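Local atomic coordinates of adhesion and penetration protein autotransporter (Haemophilus influenzae, PDB entry 3SYJ), a protein that promotes adherence to and invasion of host cells and bacterial aggregation, and is probably a serine protease. Residues A[891-896]-A[906-911]. Numbering follows the deposited sequence.
Sequences LSVRNT and LTLVES
Leu-891 and Val-893, successive inward-facing residues of strand 887-895, meet Leu-908 and Val-909 chiefly through their methyl groups; this is an apolar contact that buries about 152 Å² between the two segments. The closest approach is between Val-893 CG2 and Leu-908 CD1, at 3.7 Å. Two residues earlier on the strand, Leu-891 CD2 rests 3.9 Å from Val-909 CG2, and the same CD2 methyl comes within 4.3 Å of Leu-908 CD1. Leu-891 therefore reaches both Leu-908 and Val-909, while Leu-908 CD1 touches Val-893 and Leu-891 in directions roughly at right angles. Rotation about the first side-chain bond selects the methyl that each valine offers: CG1 is anti to the backbone N (chi1 176° in Val-893, -177° in Val-909), which puts the touching CG2 anti to the carbonyl carbon. The backbones stand well apart, with the CA atoms of Leu-891 and Leu-908 8.9 Å from each other, and the side chains fill the distance between them.

Leu-908 and Val-909 can both point into this cluster because they form a classic beta bulge opposite Phe-946 of strand 945-949, at a corner of the chain. Phe-867 flanks Val-893 and Leu-908, and Leu-881 and Leu-917 add to the apolar surroundings of Val-909.

The hydroxyl of Ser-892, whose CB points away from the cluster, and the amide of Asn-895 bond outside the contact: Ser-892 OG to Tyr-824 OH, Asn-895 OD1 to Leu-871 N and Ser-869 OG.

Such packing of aliphatic side chains from different faces is characteristic of the right-handed beta-helix of autotransporter passenger domains; here, in the pertactin-like region, antiparallel pairing of 906-911 with 945-949 marks the C-terminal end of the helix, consistent with a capping region.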
loop_
_atom_site.group_PDB
_atom_site.type_symbol
_atom_site.label_atom_id
_atom_site.label_comp_id
_atom_site.label_asym_id
_atom_site.label_seq_id
_atom_site.Cartn_x
_atom_site.Cartn_y
_atom_site.Cartn_z
ATOM N N LEU A 891 34.154 -7.626 -1.048
ATOM C CA LEU A 891 33.294 -7.355 -2.189
ATOM C C LEU A 891 33.279 -8.552 -3.118
ATOM O O LEU A 891 34.323 -9.005 -3.578
ATOM C CB LEU A 891 33.767 -6.114 -2.946
ATOM C CG LEU A 891 33.071 -4.796 -2.607
ATOM C CD1 LEU A 891 32.975 -4.611 -1.105
ATOM C CD2 LEU A 891 33.788 -3.622 -3.256
ATOM N N SER A 892 32.089 -9.070 -3.385
ATOM C CA SER A 892 31.939 -10.176 -4.312
ATOM C C SER A 892 31.113 -9.698 -5.494
ATOM O O SER A 892 30.068 -9.078 -5.316
ATOM C CB SER A 892 31.263 -11.359 -3.628
ATOM O OG SER A 892 31.386 -12.525 -4.419
ATOM N N VAL A 893 31.587 -9.974 -6.702
ATOM C CA VAL A 893 30.929 -9.451 -7.893
ATOM C C VAL A 893 30.568 -10.549 -8.880
ATOM O O VAL A 893 31.408 -11.388 -9.221
ATOM C CB VAL A 893 31.803 -8.401 -8.616
ATOM C CG1 VAL A 893 31.133 -7.954 -9.908
ATOM C CG2 VAL A 893 32.074 -7.217 -7.706
ATOM N N ARG A 894 29.309 -10.545 -9.317
ATOM C CA ARG A 894 28.857 -11.414 -10.398
ATOM C C ARG A 894 28.489 -10.585 -11.617
ATOM O O ARG A 894 27.610 -9.731 -11.561
ATOM C CB ARG A 894 27.695 -12.307 -9.954
ATOM C CG ARG A 894 28.122 -13.470 -9.072
ATOM C CD ARG A 894 26.973 -14.417 -8.779
ATOM N NE ARG A 894 27.262 -15.238 -7.609
ATOM C CZ ARG A 894 27.814 -16.443 -7.656
ATOM N NH1 ARG A 894 28.117 -16.994 -8.828
ATOM N NH2 ARG A 894 28.051 -17.100 -6.529
ATOM N N ASN A 895 29.177 -10.813 -12.739
ATOM C CA ASN A 895 29.074 -10.001 -13.949
ATOM C C ASN A 895 28.482 -10.764 -15.060
ATOM O O ASN A 895 28.740 -11.924 -15.200
ATOM C CB ASN A 895 30.462 -9.512 -14.417
ATOM C CG ASN A 895 30.402 -8.516 -15.591
ATOM O OD1 ASN A 895 30.037 -7.389 -15.421
ATOM N ND2 ASN A 895 30.812 -8.945 -16.762
ATOM N N THR A 896 27.696 -10.080 -15.866
ATOM C CA THR A 896 27.170 -10.591 -17.100
ATOM C C THR A 896 27.302 -9.482 -18.090
ATOM O O THR A 896 27.659 -8.413 -17.723
ATOM C CB THR A 896 25.706 -10.937 -16.972
ATOM O OG1 THR A 896 24.987 -9.853 -16.402
ATOM C CG2 THR A 896 25.529 -12.161 -16.132
ATOM N N LEU A 906 34.417 0.980 -13.442
ATOM C CA LEU A 906 33.097 0.769 -12.865
ATOM C C LEU A 906 33.135 1.030 -11.365
ATOM O O LEU A 906 33.752 0.278 -10.611
ATOM C CB LEU A 906 32.599 -0.650 -13.136
ATOM C CG LEU A 906 31.158 -0.890 -12.696
ATOM C CD1 LEU A 906 30.243 0.156 -13.303
ATOM C CD2 LEU A 906 30.700 -2.284 -13.074
ATOM N N THR A 907 32.486 2.107 -10.937
ATOM C CA THR A 907 32.401 2.418 -9.516
ATOM C C THR A 907 31.504 1.398 -8.811
ATOM O O THR A 907 30.403 1.108 -9.277
ATOM C CB THR A 907 31.860 3.852 -9.285
ATOM O OG1 THR A 907 32.671 4.794 -10.000
ATOM C CG2 THR A 907 31.864 4.208 -7.799
ATOM N N LEU A 908 31.986 0.844 -7.701
ATOM C CA LEU A 908 31.191 -0.086 -6.906
ATOM C C LEU A 908 30.781 0.557 -5.586
ATOM O O LEU A 908 29.616 0.496 -5.187
ATOM C CB LEU A 908 31.960 -1.386 -6.654
ATOM C CG LEU A 908 32.109 -2.298 -7.871
ATOM C CD1 LEU A 908 32.785 -3.601 -7.483
ATOM C CD2 LEU A 908 30.753 -2.562 -8.513
ATOM N N VAL A 909 31.746 1.181 -4.921
ATOM C CA VAL A 909 31.497 1.889 -3.676
ATOM C C VAL A 909 31.816 3.367 -3.851
ATOM O O VAL A 909 32.935 3.728 -4.212
ATOM C CB VAL A 909 32.361 1.329 -2.538
ATOM C CG1 VAL A 909 32.022 2.030 -1.234
ATOM C CG2 VAL A 909 32.158 -0.175 -2.408
ATOM N N GLU A 910 30.832 4.221 -3.592
ATOM C CA GLU A 910 30.993 5.654 -3.811
ATOM C C GLU A 910 30.618 6.475 -2.589
ATOM O O GLU A 910 30.134 5.947 -1.586
ATOM C CB GLU A 910 30.141 6.107 -4.998
ATOM C CG GLU A 910 28.654 5.834 -4.821
ATOM C CD GLU A 910 27.844 6.122 -6.075
ATOM O OE1 GLU A 910 28.173 7.088 -6.795
ATOM O OE2 GLU A 910 26.871 5.382 -6.331
ATOM N N SER A 911 30.841 7.779 -2.684
ATOM C CA SER A 911 30.440 8.694 -1.631
ATOM C C SER A 911 29.080 9.297 -1.958
ATOM O O SER A 911 28.715 9.429 -3.128
ATOM C CB SER A 911 31.477 9.801 -1.474
ATOM O OG SER A 911 31.001 10.812 -0.606
#